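Local coordinates for flagella basal body P-ring formation protein flgA (Salmonella typhimurium, PDB 3TEE) that takes part in assembling the flagellar P-ring in the bacterial periplasm, probably as a chaperone or modulator of the process, at residues P105-L110 against V130-I135; N75-A80 against A92-K97; A81-G86 against R122-G127; I115-S120 against R136-V141. One frame throughout, in Å; residues are numbered along the deposited sequence.

Contact 1. Residues P105-L110 against V130-I135; sequences PPRTVL and VQLTMI
Gln-131 meets Pro-106 because its CG stands opposite its own carbonyl carbon (chi1 -64°) and the chain beyond stays extended, delivering the carboxamide to the type II turn of Pro-105 to Thr-108. There NE2 donates to Pro-106 O over 2.8 Å in a nearly straight bond (165°), using a lone pair in the carbonyl plane; Pro-106 O in turn lies almost in the plane of the Gln-131 amide, which fixes the rotation of the group. Pro-105 CB packs against the same nitrogen, 3.5 Å from Gln-131 NE2. Arg-107 bends at chi3 (79°), bringing its guanidinium across Leu-132: Leu-132 CB sits over one face, toward the rim, 3.6 Å from Arg-107 NH2. Beside it Thr-133 CG2 touches Arg-107 NH1 obliquely at 3.5 Å. Backbone bonds flank the single bridge between Thr-108 and Gln-131, Val-109 N giving to Val-130 O (2.8 Å) and Leu-132 N to Arg-107 O (2.9 Å). On the inner side the side chains of Val-109 and Leu-132 cross at about a right angle, Val-109 CG2 lying 3.7 Å from Leu-132 CD2, while Val-109 and Val-130 both bond through their backbones to Val-77 of strand 62-79. A water donates to Pro-106 O and also bonds Thr-133 OG1. Two donors, an amide and a water, therefore grip the Pro-106 carbonyl, whereas the Arg-107 guanidinium meets only aliphatic carbons of Leu-132 and Thr-133, in packing without polar bonds.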
loop_
_atom_site.group_PDB
_atom_site.type_symbol
_atom_site.label_atom_id
_atom_site.label_comp_id
_atom_site.label_asym_id
_atom_site.label_seq_id
_atom_site.Cartn_x
_atom_site.Cartn_y
_atom_site.Cartn_z
ATOM N N PRO A 105 9.872 3.011 11.285
ATOM C CA PRO A 105 10.006 1.556 11.002
ATOM C C PRO A 105 9.625 1.221 9.555
ATOM O O PRO A 105 8.975 2.052 8.910
ATOM C CB PRO A 105 9.075 0.889 12.033
ATOM C CG PRO A 105 8.117 1.940 12.441
ATOM C CD PRO A 105 8.792 3.288 12.253
ATOM N N PRO A 106 10.005 0.024 9.013
ATOM C CA PRO A 106 9.696 -0.289 7.607
ATOM C C PRO A 106 8.239 -0.213 7.208
ATOM O O PRO A 106 7.366 -0.630 7.971
ATOM C CB PRO A 106 10.217 -1.728 7.444
ATOM C CG PRO A 106 11.279 -1.853 8.441
ATOM C CD PRO A 106 10.788 -1.072 9.628
ATOM N N ARG A 107 7.987 0.310 6.000
ATOM C CA ARG A 107 6.657 0.423 5.402
ATOM C C ARG A 107 5.627 1.160 6.295
ATOM O O ARG A 107 4.485 0.715 6.425
ATOM C CB ARG A 107 6.134 -0.958 4.953
ATOM C CG ARG A 107 6.887 -1.540 3.743
ATOM C CD ARG A 107 6.490 -2.984 3.489
ATOM N NE ARG A 107 5.201 -3.092 2.804
ATOM C CZ ARG A 107 4.367 -4.119 2.930
ATOM N NH1 ARG A 107 4.666 -5.131 3.736
ATOM N NH2 ARG A 107 3.218 -4.134 2.267
ATOM N N THR A 108 6.039 2.281 6.904
ATOM C CA THR A 108 5.112 3.096 7.692
ATOM C C THR A 108 4.230 3.805 6.672
ATOM O O THR A 108 4.740 4.346 5.678
ATOM C CB THR A 108 5.859 4.115 8.588
ATOM O OG1 THR A 108 6.619 3.401 9.555
ATOM C CG2 THR A 108 4.899 5.095 9.306
ATOM N N VAL A 109 2.919 3.832 6.932
ATOM C CA VAL A 109 1.964 4.537 6.085
ATOM C C VAL A 109 2.220 6.049 6.218
ATOM O O VAL A 109 2.324 6.562 7.334
ATOM C CB VAL A 109 0.496 4.161 6.428
ATOM C CG1 VAL A 109 -0.479 4.971 5.578
ATOM C CG2 VAL A 109 0.250 2.663 6.244
ATOM N N LEU A 110 2.335 6.759 5.083
ATOM C CA LEU A 110 2.591 8.199 5.125
ATOM C C LEU A 110 1.358 9.008 4.769
ATOM O O LEU A 110 1.162 10.123 5.270
ATOM C CB LEU A 110 3.764 8.578 4.200
ATOM C CG LEU A 110 5.094 7.863 4.436
ATOM C CD1 LEU A 110 6.122 8.301 3.418
ATOM C CD2 LEU A 110 5.605 8.060 5.875
ATOM N N VAL A 130 1.887 3.480 12.084
ATOM C CA VAL A 130 1.066 2.464 11.432
ATOM C C VAL A 130 1.857 1.900 10.249
ATOM O O VAL A 130 2.139 2.627 9.285
ATOM C CB VAL A 130 -0.327 3.002 11.015
ATOM C CG1 VAL A 130 -1.102 1.967 10.186
ATOM C CG2 VAL A 130 -1.140 3.432 12.244
ATOM N N GLN A 131 2.237 0.625 10.341
ATOM C CA GLN A 131 2.960 -0.057 9.254
ATOM C C GLN A 131 2.010 -0.915 8.444
ATOM O O GLN A 131 1.037 -1.432 8.990
ATOM C CB GLN A 131 4.107 -0.905 9.792
ATOM C CG GLN A 131 5.203 -0.092 10.478
ATOM C CD GLN A 131 6.110 -1.032 11.231
ATOM O OE1 GLN A 131 5.944 -1.251 12.433
ATOM N NE2 GLN A 131 7.076 -1.627 10.538
ATOM N N LEU A 132 2.269 -1.049 7.132
ATOM C CA LEU A 132 1.459 -1.888 6.220
ATOM C C LEU A 132 1.362 -3.356 6.689
ATOM O O LEU A 132 0.312 -3.977 6.535
ATOM C CB LEU A 132 1.975 -1.795 4.773
ATOM C CG LEU A 132 1.767 -0.454 4.051
ATOM C CD1 LEU A 132 2.490 -0.448 2.721
ATOM C CD2 LEU A 132 0.285 -0.172 3.806
ATOM N N THR A 133 2.419 -3.874 7.339
ATOM C CA THR A 133 2.430 -5.232 7.910
ATOM C C THR A 133 1.475 -5.408 9.109
ATOM O O THR A 133 1.193 -6.545 9.477
ATOM C CB THR A 133 3.858 -5.643 8.307
ATOM O OG1 THR A 133 4.464 -4.603 9.090
ATOM C CG2 THR A 133 4.726 -5.985 7.103
ATOM N N MET A 134 0.999 -4.302 9.735
ATOM C CA MET A 134 0.122 -4.366 10.921
ATOM C C MET A 134 -1.338 -4.385 10.531
ATOM O O MET A 134 -2.196 -4.534 11.401
ATOM C CB MET A 134 0.297 -3.117 11.816
ATOM C CG MET A 134 1.589 -3.005 12.556
ATOM S SD MET A 134 1.805 -1.266 13.134
ATOM C CE MET A 134 3.107 -1.572 14.268
ATOM N N ILE A 135 -1.634 -4.105 9.261
ATOM C CA ILE A 135 -3.002 -3.915 8.798
ATOM C C ILE A 135 -3.371 -4.740 7.554
ATOM O O ILE A 135 -2.498 -5.186 6.811
ATOM C CB ILE A 135 -3.273 -2.377 8.549
ATOM C CG1 ILE A 135 -2.517 -1.859 7.305
ATOM C CG2 ILE A 135 -2.974 -1.511 9.820
ATOM C CD1 ILE A 135 -2.969 -0.469 6.756
HETATM O O HOH W 1 6.993 -3.819 7.727
#

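Contact 2. Residues N75-A80 against A92-K97; sequences NYVAVA and ANVTLK
Tyr-76 to Val-79 pair with Lys-97 to Val-94 as an antiparallel beta ladder, the axes of strands 75-79 and 94-97 approaching to 4.5 Å with 146° between their directions. The two strands follow each other in the chain, and the ladder lies in the P-ring chaperone region, consistent with the SAF-like domain of this family. In the hydrogen-bonded pair Tyr-76 and Lys-97, each N reaches the other's O over 2.9 Å; in the next such pair, Ala-78 and Thr-95 do the same at 2.8 Å. Ala-80 N still bonds Asn-93 O, but from well above the carbonyl plane, as the first strand gives way to loop. On the face that carries Tyr-76, Ala-78, Thr-95 and Lys-97, the tyrosine ring and the lysine chain make the main contact. With CG in the crowded position between backbone N and carbonyl carbon (chi1 65°), the ring lies alongside the extended lysine, whose CB sits over one face, offset toward the rim, in a CH-pi contact 4.2 Å from the Tyr-76 centroid. Further out, Lys-97 CD runs past Tyr-76 OH at 3.5 Å and also touches Ala-78 CB. On the other face Val-77 reaches both ways: CG1 meets Val-94 CB, and CG2 lies 4.0 Å from Leu-96 CD2. Ile-115 continues this apolar layer against Val-94. At the outer end of the tyrosine-lysine pair, a water in the ring plane sits 2.6 Å from Tyr-76 OH and accepts a weak bond from Lys-97 NZ at 3.5 Å.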
loop_
_atom_site.group_PDB
_atom_site.type_symbol
_atom_site.label_atom_id
_atom_site.label_comp_id
_atom_site.label_asym_id
_atom_site.label_seq_id
_atom_site.Cartn_x
_atom_site.Cartn_y
_atom_site.Cartn_z
ATOM N N ASN A 75 4.912 14.250 7.711
ATOM C CA ASN A 75 3.807 13.542 8.328
ATOM C C ASN A 75 3.792 12.043 8.017
ATOM O O ASN A 75 4.237 11.581 6.957
ATOM C CB ASN A 75 2.454 14.223 7.980
ATOM C CG ASN A 75 2.225 15.554 8.688
ATOM O OD1 ASN A 75 2.704 15.800 9.795
ATOM N ND2 ASN A 75 1.443 16.436 8.091
ATOM N N TYR A 76 3.334 11.278 8.997
ATOM C CA TYR A 76 3.163 9.837 8.861
ATOM C C TYR A 76 1.953 9.470 9.725
ATOM O O TYR A 76 1.535 10.258 10.575
ATOM C CB TYR A 76 4.430 9.067 9.281
ATOM C CG TYR A 76 4.790 9.191 10.741
ATOM C CD1 TYR A 76 4.336 8.256 11.673
ATOM C CD2 TYR A 76 5.592 10.237 11.196
ATOM C CE1 TYR A 76 4.694 8.346 13.014
ATOM C CE2 TYR A 76 5.914 10.362 12.540
ATOM C CZ TYR A 76 5.461 9.412 13.445
ATOM O OH TYR A 76 5.798 9.503 14.756
ATOM N N VAL A 77 1.400 8.301 9.488
ATOM C CA VAL A 77 0.214 7.845 10.198
ATOM C C VAL A 77 0.674 7.123 11.466
ATOM O O VAL A 77 1.488 6.203 11.392
ATOM C CB VAL A 77 -0.705 6.978 9.275
ATOM C CG1 VAL A 77 -1.965 6.511 10.023
ATOM C CG2 VAL A 77 -1.096 7.758 8.005
ATOM N N ALA A 78 0.124 7.540 12.625
ATOM C CA ALA A 78 0.391 6.957 13.939
ATOM C C ALA A 78 -0.942 6.600 14.625
ATOM O O ALA A 78 -1.979 7.203 14.351
ATOM C CB ALA A 78 1.167 7.957 14.813
ATOM N N VAL A 79 -0.893 5.646 15.542
ATOM C CA VAL A 79 -2.048 5.234 16.364
ATOM C C VAL A 79 -2.345 6.372 17.380
ATOM O O VAL A 79 -1.410 6.912 18.003
ATOM C CB VAL A 79 -1.730 3.901 17.062
ATOM C CG1 VAL A 79 -2.904 3.430 17.925
ATOM C CG2 VAL A 79 -1.402 2.828 16.008
ATOM N N ALA A 80 -3.613 6.796 17.456
ATOM C CA ALA A 80 -4.054 7.873 18.359
ATOM C C ALA A 80 -4.834 7.343 19.573
ATOM O O ALA A 80 -5.015 8.091 20.533
ATOM C CB ALA A 80 -4.921 8.876 17.604
ATOM N N ALA A 92 -10.814 8.460 14.642
ATOM C CA ALA A 92 -10.777 8.517 16.101
ATOM C C ALA A 92 -9.560 7.766 16.660
ATOM O O ALA A 92 -9.153 8.031 17.788
ATOM C CB ALA A 92 -12.057 7.920 16.679
ATOM N N ASN A 93 -8.978 6.834 15.898
ATOM C CA ASN A 93 -7.876 6.035 16.453
ATOM C C ASN A 93 -6.538 6.057 15.697
ATOM O O ASN A 93 -5.603 5.393 16.119
ATOM C CB ASN A 93 -8.360 4.611 16.765
ATOM C CG ASN A 93 -8.751 3.819 15.540
ATOM O OD1 ASN A 93 -8.351 4.137 14.421
ATOM N ND2 ASN A 93 -9.458 2.717 15.733
ATOM N N VAL A 94 -6.467 6.768 14.551
ATOM C CA VAL A 94 -5.211 6.929 13.789
ATOM C C VAL A 94 -5.152 8.362 13.335
ATOM O O VAL A 94 -6.182 8.905 12.918
ATOM C CB VAL A 94 -4.995 5.966 12.581
ATOM C CG1 VAL A 94 -4.850 4.517 13.024
ATOM C CG2 VAL A 94 -6.089 6.128 11.516
ATOM N N THR A 95 -3.960 8.979 13.402
ATOM C CA THR A 95 -3.781 10.377 13.006
ATOM C C THR A 95 -2.426 10.612 12.348
ATOM O O THR A 95 -1.546 9.767 12.387
ATOM C CB THR A 95 -3.855 11.297 14.247
ATOM O OG1 THR A 95 -2.781 10.992 15.143
ATOM C CG2 THR A 95 -5.152 11.181 14.964
ATOM N N LEU A 96 -2.232 11.826 11.880
ATOM C CA LEU A 96 -0.974 12.259 11.282
ATOM C C LEU A 96 -0.141 12.889 12.363
ATOM O O LEU A 96 -0.620 13.743 13.105
ATOM C CB LEU A 96 -1.237 13.276 10.162
ATOM C CG LEU A 96 -1.792 12.776 8.839
ATOM C CD1 LEU A 96 -1.930 13.945 7.896
ATOM C CD2 LEU A 96 -0.845 11.756 8.149
ATOM N N LYS A 97 1.109 12.444 12.465
ATOM C CA LYS A 97 2.102 12.905 13.393
ATOM C C LYS A 97 3.285 13.409 12.556
ATOM O O LYS A 97 3.551 12.873 11.469
ATOM C CB LYS A 97 2.524 11.705 14.248
ATOM C CG LYS A 97 3.169 12.072 15.552
ATOM C CD LYS A 97 3.077 10.919 16.540
ATOM C CE LYS A 97 3.769 11.270 17.836
ATOM N NZ LYS A 97 3.696 10.158 18.818
HETATM O O HOH W 2 5.238 7.849 16.746
#

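Contact 3. Residues A81-G86 against R122-G127; sequences APIARG and RDLAPG
Ile-83 and Leu-124 carry the backbone part of this contact, as an antiparallel hydrogen-bonded pair: Leu-124 N donates to Ile-83 O at 2.7 Å, and Ile-83 N returns a longer bond of 3.1 Å to Leu-124 O. Two CA-H groups add to the pairing, Pro-82 CA toward Leu-124 O (3.5 Å) and Asp-123 CA toward Ile-83 O (3.3 Å). The polar side-chain contribution comes from Asp-123. Its CG lies opposite its carbonyl carbon (chi1 -63°), which turns the carboxylate toward segment 81-86; there OD1 receives Arg-85 N at 3.1 Å on its anti side, 27° out of the carboxylate plane. The guanidinium of Arg-85 leads elsewhere, so the acid binds the arginine's backbone rather than its charge. Apolar contacts occupy the remainder. Pro-82 CD and Pro-126 CG touch at 3.8 Å where the two rings meet at a slant, and Ile-83 CB faces Leu-124 CB across the bridge at 4.2 Å. Beyond the pair, Leu-124 rests on Met-134 and Ile-83 on Asn-93, while Gly-86 and Gly-127 hand the two segments on through backbone bonds to Ser-120 and Val-79. A single antiparallel pair with two bonds, between loops that run in opposite directions, is an isolated beta bridge; here it joins two loops of a region consistent with a SAF-like domain.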
loop_
_atom_site.group_PDB
_atom_site.type_symbol
_atom_site.label_atom_id
_atom_site.label_comp_id
_atom_site.label_asym_id
_atom_site.label_seq_id
_atom_site.Cartn_x
_atom_site.Cartn_y
_atom_site.Cartn_z
ATOM N N ALA A 81 -5.340 6.102 19.503
ATOM C CA ALA A 81 -6.088 5.473 20.606
ATOM C C ALA A 81 -5.819 3.998 20.535
ATOM O O ALA A 81 -5.534 3.523 19.440
ATOM C CB ALA A 81 -7.595 5.734 20.455
ATOM N N PRO A 82 -5.968 3.212 21.634
ATOM C CA PRO A 82 -5.764 1.763 21.520
ATOM C C PRO A 82 -6.640 1.138 20.444
ATOM O O PRO A 82 -7.813 1.512 20.293
ATOM C CB PRO A 82 -6.177 1.245 22.922
ATOM C CG PRO A 82 -5.907 2.384 23.818
ATOM C CD PRO A 82 -6.317 3.592 23.022
ATOM N N ILE A 83 -6.055 0.220 19.655
ATOM C CA ILE A 83 -6.783 -0.493 18.624
ATOM C C ILE A 83 -6.584 -1.980 18.874
ATOM O O ILE A 83 -5.449 -2.434 18.953
ATOM C CB ILE A 83 -6.348 -0.110 17.175
ATOM C CG1 ILE A 83 -6.346 1.412 16.952
ATOM C CG2 ILE A 83 -7.251 -0.825 16.145
ATOM C CD1 ILE A 83 -5.707 1.842 15.549
ATOM N N ALA A 84 -7.671 -2.736 18.958
ATOM C CA ALA A 84 -7.582 -4.185 19.158
ATOM C C ALA A 84 -7.381 -4.869 17.826
ATOM O O ALA A 84 -7.740 -4.306 16.788
ATOM C CB ALA A 84 -8.859 -4.696 19.813
ATOM N N ARG A 85 -6.833 -6.103 17.841
ATOM C CA ARG A 85 -6.693 -6.937 16.639
ATOM C C ARG A 85 -8.128 -7.087 16.077
ATOM O O ARG A 85 -9.062 -7.265 16.855
ATOM C CB ARG A 85 -6.110 -8.319 17.009
ATOM C CG ARG A 85 -6.093 -9.316 15.848
ATOM C CD ARG A 85 -5.621 -10.690 16.277
ATOM N NE ARG A 85 -6.382 -11.753 15.616
ATOM C CZ ARG A 85 -7.434 -12.372 16.148
ATOM N NH1 ARG A 85 -7.864 -12.043 17.361
ATOM N NH2 ARG A 85 -8.065 -13.323 15.471
ATOM N N GLY A 86 -8.299 -6.848 14.781
ATOM C CA GLY A 86 -9.618 -6.893 14.154
ATOM C C GLY A 86 -10.368 -5.573 14.173
ATOM O O GLY A 86 -11.387 -5.444 13.494
ATOM N N ARG A 122 -3.151 -6.432 14.645
ATOM C CA ARG A 122 -2.560 -6.510 15.991
ATOM C C ARG A 122 -3.214 -5.594 16.997
ATOM O O ARG A 122 -3.893 -4.644 16.614
ATOM C CB ARG A 122 -1.066 -6.097 15.941
ATOM C CG ARG A 122 -0.218 -6.727 14.847
ATOM C CD ARG A 122 1.243 -6.513 15.129
ATOM N NE ARG A 122 2.061 -6.836 13.964
ATOM C CZ ARG A 122 3.320 -6.441 13.805
ATOM N NH1 ARG A 122 3.911 -5.693 14.731
ATOM N NH2 ARG A 122 3.994 -6.782 12.715
ATOM N N ASP A 123 -2.910 -5.813 18.297
ATOM C CA ASP A 123 -3.299 -4.887 19.355
ATOM C C ASP A 123 -2.298 -3.738 19.241
ATOM O O ASP A 123 -1.095 -3.943 19.426
ATOM C CB ASP A 123 -3.207 -5.531 20.749
ATOM C CG ASP A 123 -4.145 -6.699 20.947
ATOM O OD1 ASP A 123 -5.292 -6.640 20.433
ATOM O OD2 ASP A 123 -3.731 -7.681 21.597
ATOM N N LEU A 124 -2.781 -2.547 18.867
ATOM C CA LEU A 124 -1.912 -1.393 18.688
ATOM C C LEU A 124 -2.030 -0.400 19.832
ATOM O O LEU A 124 -3.110 -0.226 20.419
ATOM C CB LEU A 124 -2.163 -0.716 17.313
ATOM C CG LEU A 124 -1.965 -1.609 16.047
ATOM C CD1 LEU A 124 -2.319 -0.834 14.774
ATOM C CD2 LEU A 124 -0.522 -2.104 15.937
ATOM N N ALA A 125 -0.912 0.259 20.135
ATOM C CA ALA A 125 -0.828 1.248 21.203
ATOM C C ALA A 125 -0.693 2.662 20.674
ATOM O O ALA A 125 -0.013 2.860 19.677
ATOM C CB ALA A 125 0.359 0.934 22.103
ATOM N N PRO A 126 -1.266 3.671 21.379
ATOM C CA PRO A 126 -1.086 5.069 20.961
ATOM C C PRO A 126 0.396 5.438 20.793
ATOM O O PRO A 126 1.235 5.016 21.602
ATOM C CB PRO A 126 -1.696 5.854 22.133
ATOM C CG PRO A 126 -2.760 4.955 22.665
ATOM C CD PRO A 126 -2.152 3.577 22.566
ATOM N N GLY A 127 0.686 6.212 19.748
ATOM C CA GLY A 127 2.039 6.652 19.392
ATOM C C GLY A 127 2.720 5.733 18.382
ATOM O O GLY A 127 3.686 6.118 17.730
#

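Contact 4. Residues I115-S120 against R136-V141; sequences IQDAVS and RQAWRV
A short two-stranded antiparallel ribbon, strands 118-120 and 135-137, holds this contact, with a type II turn from Ile-115 to Ala-118 leading into it. Val-119 and Arg-136 form its hydrogen-bonded pair: Val-119 N donates to Arg-136 O (2.8 Å) and Arg-136 N to Val-119 O (2.9 Å). Ala-138 N extends the pairing to Asp-117 O at 2.8 Å. The side chains of Val-119 and Arg-136 then lie alongside, pointing the same way. Arg-136 starts with CG wedged between N and the carbonyl carbon (chi1 63°) and stretches out to NE, which sets its guanidinium beside the valine; Val-119 CG1 lies over one face, toward the rim, 3.4 Å from Arg-136 NH2, and Trp-139 NE1 lies over the opposite face. Arg-136 NH1 donates to Gln-137 O at 3.2 Å, within the guanidinium plane. NE is hydrogen-bonded to a glycerol, probably from the crystallisation liquor. The other valine methyl, Val-119 CG2, packs on Ala-138 CB (3.8 Å). Gln-137, bent at chi2, turns NE2 back to Gln-116 O for a weak bond of 3.3 Å. With a group over each face, the guanidinium is oriented by packing and by a neutral carbonyl; its charge meets no acidic partner across this contact.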
loop_
_atom_site.group_PDB
_atom_site.type_symbol
_atom_site.label_atom_id
_atom_site.label_comp_id
_atom_site.label_asym_id
_atom_site.label_seq_id
_atom_site.Cartn_x
_atom_site.Cartn_y
_atom_site.Cartn_z
ATOM N N ILE A 115 -5.104 4.293 4.655
ATOM C CA ILE A 115 -5.728 3.603 5.794
ATOM C C ILE A 115 -7.267 3.567 5.758
ATOM O O ILE A 115 -7.904 3.134 6.719
ATOM C CB ILE A 115 -5.092 3.913 7.196
ATOM C CG1 ILE A 115 -5.185 5.398 7.611
ATOM C CG2 ILE A 115 -3.650 3.428 7.263
ATOM C CD1 ILE A 115 -6.599 5.928 8.047
ATOM N N GLN A 116 -7.862 4.022 4.640
ATOM C CA GLN A 116 -9.311 3.977 4.432
ATOM C C GLN A 116 -9.728 2.504 4.334
ATOM O O GLN A 116 -9.077 1.728 3.638
ATOM C CB GLN A 116 -9.704 4.747 3.160
ATOM C CG GLN A 116 -9.669 6.269 3.335
ATOM C CD GLN A 116 -10.128 7.004 2.096
ATOM O OE1 GLN A 116 -11.085 6.607 1.416
ATOM N NE2 GLN A 116 -9.475 8.116 1.796
ATOM N N ASP A 117 -10.731 2.103 5.112
ATOM C CA ASP A 117 -11.199 0.707 5.202
ATOM C C ASP A 117 -10.131 -0.319 5.672
ATOM O O ASP A 117 -10.254 -1.512 5.386
ATOM C CB ASP A 117 -11.946 0.248 3.926
ATOM C CG ASP A 117 -13.403 0.643 3.930
ATOM O OD1 ASP A 117 -14.195 -0.017 4.636
ATOM O OD2 ASP A 117 -13.749 1.638 3.252
ATOM N N ALA A 118 -9.091 0.147 6.393
ATOM C CA ALA A 118 -8.053 -0.733 6.927
ATOM C C ALA A 118 -8.496 -1.274 8.276
ATOM O O ALA A 118 -9.299 -0.653 8.971
ATOM C CB ALA A 118 -6.740 0.010 7.055
ATOM N N VAL A 119 -8.030 -2.480 8.613
ATOM C CA VAL A 119 -8.355 -3.166 9.854
ATOM C C VAL A 119 -7.032 -3.629 10.463
ATOM O O VAL A 119 -6.131 -4.051 9.731
ATOM C CB VAL A 119 -9.346 -4.341 9.573
ATOM C CG1 VAL A 119 -9.480 -5.262 10.771
ATOM C CG2 VAL A 119 -10.728 -3.816 9.156
ATOM N N SER A 120 -6.905 -3.539 11.797
ATOM C CA SER A 120 -5.667 -3.926 12.455
ATOM C C SER A 120 -5.509 -5.436 12.567
ATOM O O SER A 120 -6.457 -6.141 12.912
ATOM C CB SER A 120 -5.585 -3.305 13.848
ATOM O OG SER A 120 -4.275 -3.490 14.347
ATOM N N ARG A 136 -4.676 -4.818 7.296
ATOM C CA ARG A 136 -5.277 -5.495 6.139
ATOM C C ARG A 136 -6.493 -4.691 5.703
ATOM O O ARG A 136 -6.973 -3.858 6.478
ATOM C CB ARG A 136 -5.698 -6.942 6.517
ATOM C CG ARG A 136 -6.789 -7.049 7.599
ATOM C CD ARG A 136 -7.520 -8.397 7.555
ATOM N NE ARG A 136 -8.351 -8.640 8.744
ATOM C CZ ARG A 136 -9.609 -8.236 8.882
ATOM N NH1 ARG A 136 -10.205 -7.549 7.914
ATOM N NH2 ARG A 136 -10.280 -8.511 9.988
ATOM N N GLN A 137 -7.044 -4.980 4.494
ATOM C CA GLN A 137 -8.279 -4.329 4.064
ATOM C C GLN A 137 -9.425 -4.977 4.805
ATOM O O GLN A 137 -9.307 -6.137 5.212
ATOM C CB GLN A 137 -8.479 -4.417 2.533
ATOM C CG GLN A 137 -7.868 -3.230 1.779
ATOM C CD GLN A 137 -8.401 -1.887 2.235
ATOM O OE1 GLN A 137 -9.562 -1.530 2.003
ATOM N NE2 GLN A 137 -7.559 -1.116 2.909
ATOM N N ALA A 138 -10.518 -4.231 5.023
ATOM C CA ALA A 138 -11.696 -4.752 5.711
ATOM C C ALA A 138 -12.335 -5.893 4.898
ATOM O O ALA A 138 -12.127 -5.979 3.683
ATOM C CB ALA A 138 -12.714 -3.640 5.913
ATOM N N TRP A 139 -13.090 -6.767 5.565
ATOM C CA TRP A 139 -13.771 -7.847 4.851
ATOM C C TRP A 139 -15.081 -7.309 4.291
ATOM O O TRP A 139 -15.949 -6.897 5.063
ATOM C CB TRP A 139 -14.051 -9.042 5.768
ATOM C CG TRP A 139 -12.860 -9.668 6.442
ATOM C CD1 TRP A 139 -12.801 -10.108 7.731
ATOM C CD2 TRP A 139 -11.608 -10.032 5.834
ATOM N NE1 TRP A 139 -11.595 -10.726 7.965
ATOM C CE2 TRP A 139 -10.838 -10.681 6.823
ATOM C CE3 TRP A 139 -11.076 -9.904 4.540
ATOM C CZ2 TRP A 139 -9.563 -11.197 6.560
ATOM C CZ3 TRP A 139 -9.797 -10.390 4.286
ATOM C CH2 TRP A 139 -9.045 -11.006 5.297
ATOM N N ARG A 140 -15.223 -7.280 2.959
ATOM C CA ARG A 140 -16.485 -6.860 2.333
ATOM C C ARG A 140 -17.473 -8.022 2.495
ATOM O O ARG A 140 -18.663 -7.811 2.737
ATOM C CB ARG A 140 -16.278 -6.502 0.842
ATOM C CG ARG A 140 -17.529 -5.980 0.113
ATOM C CD ARG A 140 -18.055 -4.668 0.674
ATOM N NE ARG A 140 -19.430 -4.369 0.255
ATOM C CZ ARG A 140 -20.522 -4.761 0.905
ATOM N NH1 ARG A 140 -20.423 -5.511 1.995
ATOM N NH2 ARG A 140 -21.722 -4.418 0.462
ATOM N N VAL A 141 -16.942 -9.249 2.432
ATOM C CA VAL A 141 -17.706 -10.471 2.597
ATOM C C VAL A 141 -17.119 -11.226 3.792
ATOM O O VAL A 141 -15.903 -11.396 3.874
ATOM C CB VAL A 141 -17.684 -11.278 1.261
ATOM C CG1 VAL A 141 -17.954 -12.750 1.476
ATOM C CG2 VAL A 141 -18.656 -10.685 0.248
#

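Contact 2 is the most regular of the four, a true strand ladder; contact 4 is a short ribbon, and contacts 1 and 3 are loop pairings with one bridge each. Strand 62-79 supplies one side of contact 2 and bonds to both loop pairings, while contact 4 adjoins contact 3 and sends Ile-115 against valines of contacts 1 and 2. All four are partly buried: buried and exposed residues balance in contact 2, and exposed ones prevail in contact 3. Branched aliphatic residues make the shared interior. Elsewhere arginines lie on aliphatic groups in contacts 1 and 4, an exposed lysine lies along a buried tyrosine in contact 2, and contact 3 keeps Ile-83 and Leu-124 buried while its exposed edge uses an aspartate and prolines.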